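Local coordinates for glucokinase (Leishmania braziliensis MHOM/BR/75/M2904, PDB 6EDI), which probably phosphorylates D-glucose at the expense of ATP, working as a dimer with the two-domain fold of the actin-like ATPase clan, here in an open conformation, at residues L158-A162 against G215-I219; C235-S241 against A272-A278; I331-E336 against R372-H376. All coordinates share one frame; numbering follows the deposited sequence.

Contact 1 of 3, residues L158-A162 against G215-I219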
ATOM      1  N   LEU A 158      13.423   4.675  -1.797  1.00 25.66           N
ATOM      2  CA  LEU A 158      12.313   5.410  -1.182  1.00 25.88           C
ATOM      3  C   LEU A 158      11.776   4.744   0.090  1.00 25.79           C
ATOM      4  O   LEU A 158      11.172   5.400   0.942  1.00 23.25           O
ATOM      5  CB  LEU A 158      11.185   5.643  -2.194  1.00 26.96           C
ATOM      6  CG  LEU A 158      11.073   7.099  -2.587  1.00 28.82           C
ATOM      7  CD1 LEU A 158      10.834   7.899  -1.337  1.00 28.14           C
ATOM      8  CD2 LEU A 158      12.379   7.528  -3.241  1.00 31.09           C
ATOM      9  N   GLU A 159      11.987   3.441   0.207  1.00 21.65           N
ATOM     10  CA  GLU A 159      11.615   2.730   1.430  1.00 25.22           C
ATOM     11  C   GLU A 159      12.536   3.206   2.544  1.00 26.04           C
ATOM     12  O   GLU A 159      12.087   3.597   3.634  1.00 25.33           O
ATOM     13  CB  GLU A 159      11.722   1.221   1.205  1.00 26.85           C
ATOM     14  CG  GLU A 159      11.485   0.360   2.435  1.00 31.45           C
ATOM     15  CD  GLU A 159      11.743  -1.106   2.162  1.00 33.18           C
ATOM     16  OE1 GLU A 159      12.268  -1.416   1.071  1.00 31.57           O
ATOM     17  OE2 GLU A 159      11.432  -1.939   3.045  1.00 31.51           O
ATOM     18  N   ALA A 160      13.834   3.230   2.249  1.00 25.01           N
ATOM     19  CA  ALA A 160      14.798   3.718   3.220  1.00 26.05           C
ATOM     20  C   ALA A 160      14.535   5.186   3.557  1.00 22.48           C
ATOM     21  O   ALA A 160      14.672   5.583   4.701  1.00 23.28           O
ATOM     22  CB  ALA A 160      16.224   3.499   2.744  1.00 24.63           C
ATOM     23  N   GLY A 161      14.140   5.987   2.571  1.00 25.74           N
ATOM     24  CA  GLY A 161      13.867   7.404   2.814  1.00 26.40           C
ATOM     25  C   GLY A 161      12.716   7.621   3.780  1.00 26.10           C
ATOM     26  O   GLY A 161      12.764   8.475   4.686  1.00 23.14           O
ATOM     27  N   ALA A 162      11.671   6.831   3.584  1.00 25.35           N
ATOM     28  CA  ALA A 162      10.518   6.841   4.474  1.00 23.71           C
ATOM     29  C   ALA A 162      10.908   6.447   5.897  1.00 22.26           C
ATOM     30  O   ALA A 162      10.463   7.077   6.868  1.00 22.20           O
ATOM     31  CB  ALA A 162       9.435   5.935   3.935  1.00 22.77           C
ATOM     32  N   GLY A 215       9.864   8.939  -6.853  1.00 24.46           N
ATOM     33  CA  GLY A 215       9.762   7.831  -5.924  1.00 27.78           C
ATOM     34  C   GLY A 215       8.552   7.930  -5.007  1.00 25.85           C
ATOM     35  O   GLY A 215       8.001   9.020  -4.787  1.00 24.85           O
ATOM     36  N   SER A 216       8.151   6.787  -4.455  1.00 25.90           N
ATOM     37  CA  SER A 216       7.047   6.729  -3.511  1.00 25.98           C
ATOM     38  C   SER A 216       7.183   5.540  -2.564  1.00 26.05           C
ATOM     39  O   SER A 216       7.820   4.533  -2.893  1.00 25.77           O
ATOM     40  CB  SER A 216       5.730   6.607  -4.255  1.00 24.01           C
ATOM     41  OG  SER A 216       5.802   5.481  -5.081  1.00 25.32           O
ATOM     42  N   SER A 217       6.575   5.669  -1.389  1.00 24.52           N
ATOM     43  CA  SER A 217       6.581   4.622  -0.374  1.00 24.06           C
ATOM     44  C   SER A 217       5.573   4.992   0.701  1.00 23.84           C
ATOM     45  O   SER A 217       5.128   6.145   0.801  1.00 21.68           O
ATOM     46  CB  SER A 217       7.982   4.430   0.234  1.00 21.64           C
ATOM     47  OG  SER A 217       8.501   5.652   0.733  1.00 25.93           O
ATOM     48  N   LEU A 218       5.179   4.018   1.504  1.00 25.85           N
ATOM     49  CA  LEU A 218       4.170   4.294   2.511  1.00 24.19           C
ATOM     50  C   LEU A 218       4.653   3.807   3.855  1.00 24.20           C
ATOM     51  O   LEU A 218       5.049   2.635   3.994  1.00 23.19           O
ATOM     52  CB  LEU A 218       2.847   3.617   2.145  1.00 24.59           C
ATOM     53  CG  LEU A 218       1.728   3.718   3.182  1.00 27.97           C
ATOM     54  CD1 LEU A 218       0.968   5.042   3.061  1.00 24.28           C
ATOM     55  CD2 LEU A 218       0.803   2.512   3.125  1.00 24.75           C
ATOM     56  N   ILE A 219       4.631   4.702   4.840  1.00 22.46           N
ATOM     57  CA  ILE A 219       4.873   4.294   6.210  1.00 20.64           C
ATOM     58  C   ILE A 219       3.501   3.913   6.754  1.00 23.67           C
ATOM     59  O   ILE A 219       2.618   4.763   6.920  1.00 25.82           O
ATOM     60  CB  ILE A 219       5.474   5.399   7.077  1.00 20.05           C
ATOM     61  CG1 ILE A 219       6.672   6.065   6.390  1.00 22.71           C
ATOM     62  CG2 ILE A 219       5.891   4.825   8.451  1.00 22.46           C
ATOM     63  CD1 ILE A 219       7.288   7.182   7.188  1.00 27.59           C
TER
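Ser217 supplies the one hydrogen bond across this contact, its OG donating to Leu158 O at 2.7 Å. The hydroxyl stands well above the carbonyl plane, 61° out of it, while Ala162 N makes its ordinary helical bond to the same oxygen from the opposite face. Two donors therefore grip Leu158 O, which keeps its bond within the helix while also tying the helix to the strand. The serine reaches it because chi1 of 54° holds OG between its backbone N and carbonyl carbon.

The helix and the sheet belong to different parts of the fold. Helix 157-170 follows strand 152-156, an outermost strand of the first six-stranded sheet, yet it lies against strand 214-222 of the second; the local axes cross at -46° with a closest approach of 7.3 Å. Such a passage from one sheet to the next is consistent with the two-domain architecture of the actin-like ATPase clan, and here it places the start of the helix between the two six-stranded sheets, probably where the domains meet.

Van der Waals contacts flank the hydrogen bond. Near Gly215, Leu158 lies over the strand backbone, with CG 3.5 Å from Ser216 N and CD2 3.8 Å from Gly215 CA, where no side chain intervenes. Near Ile219, Ala162 CB fits between Ser217 OG and Ile219 CG1, with an apolar contact of 3.7 Å to the latter. Ile219 then carries CD1 up to the helix backbone, 3.2 Å from Ala162 O. Val207 and Val230 on the adjacent strands also touch Ala162.

The polar groups beside this patch are used differently. Glu159 turns its carboxylate back to the residues just before the helix, OE1 accepting from Asn156 N. Ser216 points away from the helix, its OG hydrogen-bonded to Cys235 N.

Contact 2 of 3, residues C235-S241 against A272-A278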
ATOM      1  N   CYS A 235       4.066   4.366  -7.209  1.00 22.24           N
ATOM      2  CA  CYS A 235       2.956   5.272  -7.469  1.00 22.74           C
ATOM      3  C   CYS A 235       3.255   6.287  -8.574  1.00 22.90           C
ATOM      4  O   CYS A 235       2.339   6.749  -9.264  1.00 25.03           O
ATOM      5  CB  CYS A 235       2.531   5.990  -6.174  1.00 24.20           C
ATOM      6  SG  CYS A 235       1.823   4.888  -4.898  1.00 24.02           S
ATOM      7  N   GLY A 236       4.529   6.620  -8.766  1.00 23.37           N
ATOM      8  CA  GLY A 236       4.914   7.481  -9.879  1.00 23.95           C
ATOM      9  C   GLY A 236       4.572   6.840 -11.211  1.00 27.81           C
ATOM     10  O   GLY A 236       4.447   7.538 -12.228  1.00 23.97           O
ATOM     11  N   SER A 237       4.403   5.516 -11.200  1.00 24.92           N
ATOM     12  CA  SER A 237       4.162   4.748 -12.430  1.00 26.86           C
ATOM     13  C   SER A 237       2.685   4.447 -12.647  1.00 25.67           C
ATOM     14  O   SER A 237       2.308   3.711 -13.573  1.00 24.51           O
ATOM     15  CB  SER A 237       4.975   3.453 -12.435  1.00 25.56           C
ATOM     16  OG  SER A 237       6.360   3.727 -12.432  1.00 25.09           O
ATOM     17  N   LEU A 238       1.850   5.034 -11.798  1.00 25.23           N
ATOM     18  CA  LEU A 238       0.412   5.012 -12.011  1.00 26.35           C
ATOM     19  C   LEU A 238       0.080   5.936 -13.194  1.00 26.14           C
ATOM     20  O   LEU A 238       0.655   7.025 -13.325  1.00 27.52           O
ATOM     21  CB  LEU A 238      -0.300   5.433 -10.718  1.00 26.43           C
ATOM     22  CG  LEU A 238      -1.685   6.061 -10.619  1.00 31.25           C
ATOM     23  CD1 LEU A 238      -2.801   5.075 -10.897  1.00 30.06           C
ATOM     24  CD2 LEU A 238      -1.846   6.665  -9.207  1.00 26.77           C
ATOM     25  N   SER A 239      -0.814   5.487 -14.067  1.00 22.99           N
ATOM     26  CA  SER A 239      -1.291   6.323 -15.172  1.00 28.98           C
ATOM     27  C   SER A 239      -1.901   7.633 -14.687  1.00 27.80           C
ATOM     28  O   SER A 239      -2.561   7.663 -13.651  1.00 27.99           O
ATOM     29  CB  SER A 239      -2.335   5.576 -15.993  1.00 23.38           C
ATOM     30  OG  SER A 239      -1.846   4.334 -16.419  1.00 27.61           O
ATOM     31  N   MET A 240      -1.689   8.721 -15.432  1.00 24.76           N
ATOM     32  CA  MET A 240      -2.383   9.970 -15.122  1.00 22.87           C
ATOM     33  C   MET A 240      -3.902   9.788 -15.174  1.00 26.00           C
ATOM     34  O   MET A 240      -4.414   8.969 -15.935  1.00 28.33           O
ATOM     35  CB  MET A 240      -1.950  11.103 -16.059  1.00 22.13           C
ATOM     36  CG  MET A 240      -0.524  11.546 -15.831  1.00 27.03           C
ATOM     37  SD  MET A 240      -0.065  12.963 -16.837  1.00 26.15           S
ATOM     38  CE  MET A 240      -0.935  14.275 -15.977  1.00 22.91           C
ATOM     39  N   SER A 241      -4.604  10.553 -14.343  1.00 24.66           N
ATOM     40  CA  SER A 241      -6.046  10.467 -14.215  1.00 23.55           C
ATOM     41  C   SER A 241      -6.735  11.040 -15.444  1.00 29.09           C
ATOM     42  O   SER A 241      -6.200  11.910 -16.130  1.00 27.67           O
ATOM     43  CB  SER A 241      -6.509  11.226 -12.972  1.00 27.07           C
ATOM     44  OG  SER A 241      -6.043  10.602 -11.789  1.00 36.90           O
ATOM     45  N   ALA A 272      -2.167   6.503 -21.770  1.00 29.86           N
ATOM     46  CA  ALA A 272      -1.913   7.482 -20.701  1.00 28.48           C
ATOM     47  C   ALA A 272      -0.441   7.491 -20.298  1.00 28.44           C
ATOM     48  O   ALA A 272       0.191   6.433 -20.240  1.00 27.47           O
ATOM     49  CB  ALA A 272      -2.780   7.204 -19.498  1.00 30.82           C
ATOM     50  N   PRO A 273       0.125   8.681 -20.050  1.00 27.40           N
ATOM     51  CA  PRO A 273       1.509   8.682 -19.566  1.00 25.04           C
ATOM     52  C   PRO A 273       1.458   8.497 -18.066  1.00 28.21           C
ATOM     53  O   PRO A 273       0.386   8.700 -17.498  1.00 28.85           O
ATOM     54  CB  PRO A 273       2.006  10.083 -19.924  1.00 25.26           C
ATOM     55  CG  PRO A 273       0.773  10.948 -19.907  1.00 29.85           C
ATOM     56  CD  PRO A 273      -0.412  10.042 -20.237  1.00 26.62           C
ATOM     57  N   ILE A 274       2.559   8.115 -17.433  1.00 27.21           N
ATOM     58  CA  ILE A 274       2.535   7.912 -15.990  1.00 23.39           C
ATOM     59  C   ILE A 274       2.680   9.250 -15.266  1.00 28.45           C
ATOM     60  O   ILE A 274       3.219  10.210 -15.830  1.00 29.62           O
ATOM     61  CB  ILE A 274       3.580   6.891 -15.546  1.00 26.99           C
ATOM     62  CG1 ILE A 274       5.010   7.386 -15.833  1.00 26.51           C
ATOM     63  CG2 ILE A 274       3.377   5.593 -16.286  1.00 26.72           C
ATOM     64  CD1 ILE A 274       6.084   6.369 -15.430  1.00 27.53           C
ATOM     65  N   TRP A 275       2.179   9.327 -14.035  1.00 24.87           N
ATOM     66  CA  TRP A 275       2.238  10.569 -13.260  1.00 26.11           C
ATOM     67  C   TRP A 275       3.656  11.114 -13.155  1.00 23.65           C
ATOM     68  O   TRP A 275       3.866  12.325 -13.144  1.00 23.86           O
ATOM     69  CB  TRP A 275       1.701  10.352 -11.846  1.00 26.23           C
ATOM     70  CG  TRP A 275       0.220  10.439 -11.732  1.00 25.43           C
ATOM     71  CD1 TRP A 275      -0.642   9.404 -11.532  1.00 28.91           C
ATOM     72  CD2 TRP A 275      -0.589  11.630 -11.794  1.00 29.35           C
ATOM     73  NE1 TRP A 275      -1.931   9.870 -11.469  1.00 26.56           N
ATOM     74  CE2 TRP A 275      -1.930  11.232 -11.621  1.00 25.91           C
ATOM     75  CE3 TRP A 275      -0.308  12.989 -11.976  1.00 25.85           C
ATOM     76  CZ2 TRP A 275      -2.997  12.149 -11.627  1.00 26.72           C
ATOM     77  CZ3 TRP A 275      -1.361  13.901 -11.974  1.00 28.59           C
ATOM     78  CH2 TRP A 275      -2.695  13.474 -11.810  1.00 27.26           C
ATOM     79  N   GLU A 276       4.618  10.204 -13.048  1.00 23.23           N
ATOM     80  CA  GLU A 276       6.030  10.580 -12.947  1.00 26.07           C
ATOM     81  C   GLU A 276       6.452  11.490 -14.094  1.00 27.45           C
ATOM     82  O   GLU A 276       7.218  12.438 -13.906  1.00 29.76           O
ATOM     83  CB  GLU A 276       6.901   9.318 -12.941  1.00 27.08           C
ATOM     84  CG  GLU A 276       8.374   9.545 -13.297  1.00 29.77           C
ATOM     85  CD  GLU A 276       9.188   8.273 -13.181  1.00 29.81           C
ATOM     86  OE1 GLU A 276       9.388   7.599 -14.209  1.00 31.58           O
ATOM     87  OE2 GLU A 276       9.622   7.949 -12.057  1.00 37.31           O
ATOM     88  N   ALA A 277       5.935  11.202 -15.284  1.00 29.09           N
ATOM     89  CA  ALA A 277       6.328  11.938 -16.480  1.00 29.91           C
ATOM     90  C   ALA A 277       5.882  13.402 -16.452  1.00 30.51           C
ATOM     91  O   ALA A 277       6.430  14.227 -17.164  1.00 29.58           O
ATOM     92  CB  ALA A 277       5.825  11.234 -17.728  1.00 31.49           C
ATOM     93  N   ALA A 278       4.891  13.720 -15.628  1.00 28.49           N
ATOM     94  CA  ALA A 278       4.413  15.096 -15.492  1.00 27.93           C
ATOM     95  C   ALA A 278       4.938  15.787 -14.246  1.00 26.52           C
ATOM     96  O   ALA A 278       4.531  16.908 -13.951  1.00 28.91           O
ATOM     97  CB  ALA A 278       2.870  15.129 -15.488  1.00 24.29           C
TER
HETATM   98  O   HOH W   1       8.555   4.334 -13.808  1.00 33.03           O
HETATM   99  O   HOH W   2      -1.032   4.008 -19.005  1.00 27.30           O
HETATM  100  O   HOH W   3      -4.516   8.259 -11.615  1.00 28.24           O
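Ser239 and Ile274 form a single beta bridge that joins two irregular segments, one ahead of helix 245-259 and one behind it, each containing a short 3-10 turn. Backbone bonds run to both sides of the bridge. Trp275 N donates to Leu238 O, and Met240 N to Pro273 O with an N-H...O angle of 171°. Farther along, Glu276 N donates to Gly236 O at 2.8 Å.

Trp275 is the main side chain within this frame. Its CB passes Leu238 O and Gly236 O; chi1 of -83° sets CG beside the backbone N, and the indole extends along residues 238-241. CG and CD1 lie near Leu238 O, and CD1 also near Ser239 O. At the ring edge Leu238 CG comes within 3.6 Å of Trp275 CD1, the two side chains lying side by side. NE1 donates to a water that in turn donates to Ser241 OG, which is also hydrogen-bonded to Glu336 OE2 of the same chain. Over one face stands Met240, whose CA makes a CH-pi contact 3.8 Å from the centroid of the five-membered ring. Ser241 OG lies at the ring edge, in plane, 3.4 Å from Trp275 CZ2. At the far rim, Trp275 CZ3 meets Met240 CE at 4.0 Å. The methionine chain bends at chi3; its SD stands above the six-membered ring in a long Met-aromatic contact and also touches Pro273 CG and Ala278 CB. Asn329 and Leu333 of helix 317-341 also touch the indole.

The second subunit is close by: Ser239 OG is hydrogen-bonded to Glu336 of that subunit and also accepts a hydrogen bond from a water that donates to Ala272 O as well. Ser237 O has no polar partner in the model, although buried; Ile274 CG2 lies 3.5 Å from it.

Contact 3 of 3, residues I331-E336 against R372-H376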
ATOM      1  N   ILE A 331       0.932  17.213  -7.160  1.00 24.79           N
ATOM      2  CA  ILE A 331      -0.174  17.186  -6.211  1.00 27.61           C
ATOM      3  C   ILE A 331      -1.343  16.341  -6.749  1.00 26.00           C
ATOM      4  O   ILE A 331      -2.015  15.625  -5.983  1.00 23.01           O
ATOM      5  CB  ILE A 331      -0.613  18.627  -5.815  1.00 28.33           C
ATOM      6  CG1 ILE A 331       0.476  19.297  -4.970  1.00 28.44           C
ATOM      7  CG2 ILE A 331      -1.925  18.604  -5.049  1.00 28.69           C
ATOM      8  CD1 ILE A 331       0.707  18.600  -3.641  1.00 27.15           C
ATOM      9  N   GLY A 332      -1.569  16.400  -8.062  1.00 22.54           N
ATOM     10  CA  GLY A 332      -2.579  15.551  -8.690  1.00 29.15           C
ATOM     11  C   GLY A 332      -2.337  14.067  -8.434  1.00 27.23           C
ATOM     12  O   GLY A 332      -3.279  13.313  -8.159  1.00 25.12           O
ATOM     13  N   LEU A 333      -1.070  13.652  -8.514  1.00 24.53           N
ATOM     14  CA  LEU A 333      -0.683  12.290  -8.152  1.00 27.76           C
ATOM     15  C   LEU A 333      -1.015  12.049  -6.694  1.00 27.57           C
ATOM     16  O   LEU A 333      -1.585  11.012  -6.353  1.00 25.27           O
ATOM     17  CB  LEU A 333       0.815  12.045  -8.384  1.00 27.51           C
ATOM     18  CG  LEU A 333       1.412  10.808  -7.700  1.00 25.50           C
ATOM     19  CD1 LEU A 333       0.880   9.497  -8.260  1.00 26.00           C
ATOM     20  CD2 LEU A 333       2.928  10.833  -7.779  1.00 26.95           C
ATOM     21  N   THR A 334      -0.666  13.005  -5.831  1.00 24.91           N
ATOM     22  CA  THR A 334      -0.982  12.845  -4.406  1.00 22.04           C
ATOM     23  C   THR A 334      -2.478  12.820  -4.120  1.00 24.14           C
ATOM     24  O   THR A 334      -2.902  12.305  -3.095  1.00 24.15           O
ATOM     25  CB  THR A 334      -0.340  13.916  -3.515  1.00 24.45           C
ATOM     26  OG1 THR A 334      -0.921  15.199  -3.794  1.00 25.35           O
ATOM     27  CG2 THR A 334       1.168  13.966  -3.724  1.00 24.86           C
ATOM     28  N   ALA A 335      -3.299  13.389  -4.993  1.00 26.27           N
ATOM     29  CA  ALA A 335      -4.737  13.275  -4.753  1.00 22.77           C
ATOM     30  C   ALA A 335      -5.132  11.807  -4.848  1.00 22.71           C
ATOM     31  O   ALA A 335      -5.933  11.298  -4.039  1.00 24.76           O
ATOM     32  CB  ALA A 335      -5.523  14.117  -5.758  1.00 23.53           C
ATOM     33  N   GLU A 336      -4.573  11.121  -5.842  1.00 22.92           N
ATOM     34  CA  GLU A 336      -4.788   9.677  -5.977  1.00 24.98           C
ATOM     35  C   GLU A 336      -4.215   8.862  -4.807  1.00 26.83           C
ATOM     36  O   GLU A 336      -4.870   7.951  -4.302  1.00 23.79           O
ATOM     37  CB  GLU A 336      -4.231   9.151  -7.310  1.00 27.22           C
ATOM     38  CG  GLU A 336      -4.871   9.744  -8.575  1.00 24.88           C
ATOM     39  CD  GLU A 336      -6.393   9.846  -8.529  1.00 27.49           C
ATOM     40  OE1 GLU A 336      -7.079   8.997  -7.910  1.00 22.70           O
ATOM     41  OE2 GLU A 336      -6.922  10.792  -9.144  1.00 25.11           O
ATOM     42  N   ARG A 372      -5.809  22.276  -6.192  1.00 32.03           N
ATOM     43  CA  ARG A 372      -5.701  21.172  -7.129  1.00 33.14           C
ATOM     44  C   ARG A 372      -6.061  19.848  -6.471  1.00 30.18           C
ATOM     45  O   ARG A 372      -6.826  19.054  -7.031  1.00 29.37           O
ATOM     46  CB  ARG A 372      -4.287  21.096  -7.685  1.00 31.55           C
ATOM     47  CG  ARG A 372      -4.062  19.897  -8.577  1.00 28.85           C
ATOM     48  CD  ARG A 372      -5.057  19.863  -9.727  1.00 30.46           C
ATOM     49  NE  ARG A 372      -4.857  18.694 -10.573  1.00 29.08           N
ATOM     50  CZ  ARG A 372      -5.384  17.502 -10.313  1.00 31.14           C
ATOM     51  NH1 ARG A 372      -6.113  17.334  -9.226  1.00 34.12           N
ATOM     52  NH2 ARG A 372      -5.175  16.476 -11.129  1.00 32.45           N
ATOM     53  N   LEU A 373      -5.490  19.603  -5.292  1.00 29.47           N
ATOM     54  CA  LEU A 373      -5.783  18.380  -4.548  1.00 29.04           C
ATOM     55  C   LEU A 373      -7.284  18.220  -4.447  1.00 30.83           C
ATOM     56  O   LEU A 373      -7.829  17.129  -4.649  1.00 28.96           O
ATOM     57  CB  LEU A 373      -5.180  18.464  -3.144  1.00 31.07           C
ATOM     58  CG  LEU A 373      -5.215  17.182  -2.323  1.00 28.02           C
ATOM     59  CD1 LEU A 373      -4.117  16.247  -2.816  1.00 27.42           C
ATOM     60  CD2 LEU A 373      -5.060  17.491  -0.844  1.00 29.42           C
ATOM     61  N   HIS A 374      -7.956  19.337  -4.183  1.00 28.95           N
ATOM     62  CA  HIS A 374      -9.386  19.327  -3.932  1.00 31.00           C
ATOM     63  C   HIS A 374     -10.272  19.142  -5.166  1.00 26.30           C
ATOM     64  O   HIS A 374     -11.492  19.109  -5.032  1.00 32.60           O
ATOM     65  CB  HIS A 374      -9.801  20.579  -3.143  1.00 33.69           C
ATOM     66  CG  HIS A 374      -9.273  20.613  -1.740  1.00 33.15           C
ATOM     67  ND1 HIS A 374      -9.654  21.576  -0.826  1.00 36.59           N
ATOM     68  CD2 HIS A 374      -8.408  19.802  -1.085  1.00 33.34           C
ATOM     69  CE1 HIS A 374      -9.043  21.358   0.325  1.00 35.48           C
ATOM     70  NE2 HIS A 374      -8.280  20.287   0.194  1.00 31.97           N
ATOM     71  N   GLU A 375      -9.672  18.984  -6.348  1.00 30.47           N
ATOM     72  CA  GLU A 375     -10.449  18.733  -7.565  1.00 31.16           C
ATOM     73  C   GLU A 375     -10.914  17.284  -7.683  1.00 30.13           C
ATOM     74  O   GLU A 375     -11.789  16.979  -8.496  1.00 28.89           O
ATOM     75  CB  GLU A 375      -9.657  19.117  -8.824  1.00 31.23           C
ATOM     76  CG  GLU A 375      -9.111  20.554  -8.825  1.00 32.68           C
ATOM     77  CD  GLU A 375      -8.410  20.931 -10.128  1.00 39.72           C
ATOM     78  OE1 GLU A 375      -8.448  20.135 -11.097  1.00 40.47           O
ATOM     79  OE2 GLU A 375      -7.812  22.030 -10.180  1.00 38.39           O
ATOM     80  N   HIS A 376     -10.315  16.401  -6.881  1.00 29.68           N
ATOM     81  CA  HIS A 376     -10.625  14.969  -6.901  1.00 24.50           C
ATOM     82  C   HIS A 376     -12.100  14.736  -6.580  1.00 27.18           C
ATOM     83  O   HIS A 376     -12.656  15.393  -5.703  1.00 29.39           O
ATOM     84  CB  HIS A 376      -9.769  14.212  -5.872  1.00 25.40           C
ATOM     85  CG  HIS A 376      -9.747  12.727  -6.082  1.00 24.58           C
ATOM     86  ND1 HIS A 376     -10.803  11.908  -5.737  1.00 24.34           N
ATOM     87  CD2 HIS A 376      -8.800  11.919  -6.618  1.00 21.66           C
ATOM     88  CE1 HIS A 376     -10.507  10.658  -6.046  1.00 23.06           C
ATOM     89  NE2 HIS A 376      -9.296  10.636  -6.585  1.00 26.17           N
TER
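Gly332 CA lies over one face of the Arg372 guanidinium, 3.6 Å above its plane and offset toward the rim; with no side chain on Gly332, the flat group can settle on the helix backbone. The His376 ring instead uses its edge. His376 NE2 donates to Glu336 OE1 at 3.1 Å, the oxygen lying in the ring plane, but the bond meets the carboxylate from above, 39° out of its plane. On the ring's other nitrogen, ND1 accepts from Met378 N, so the imidazole is held at both nitrogens, by the N-cap bond and by Glu336. The second carboxylate oxygen of that glutamate, OE2, is taken up by Ser241.

Leu373 packs against the helix. Its CD1 lies 3.6 Å from Ala335 CA and reaches Thr334 OG1, while its CB meets Ile331 CG2 at 3.8 Å.

The contact thus joins the long helix 317-341 to the end of helix 363-373 and, through a type I turn from Leu373 to His376, to the start of helix 377-382. Phe390 of strand 389-393 packs against Ile331, Thr334 and Leu373.

Contact 1 lies near the centre of the chain yet is partly buried, between the two six-stranded sheets. The centres of contacts 2 and 3 lie about 18 and 20 Å from that of the chain, but both are buried and both touch the second subunit. Their chemistry differs: a helix resting on a sheet in contact 1, loop backbones bridged around an indole in contact 2, a helix joined to a helix end and the turn after it in contact 3. Contacts 1 and 2 touch where Ser216 meets Cys235. Trp275 of contact 2 packs on helix 317-341 and Ser241 bonds to it, and contact 3 shares that helix. Contacts 1 and 3 do not touch, their nearest atoms being about 6 Å apart.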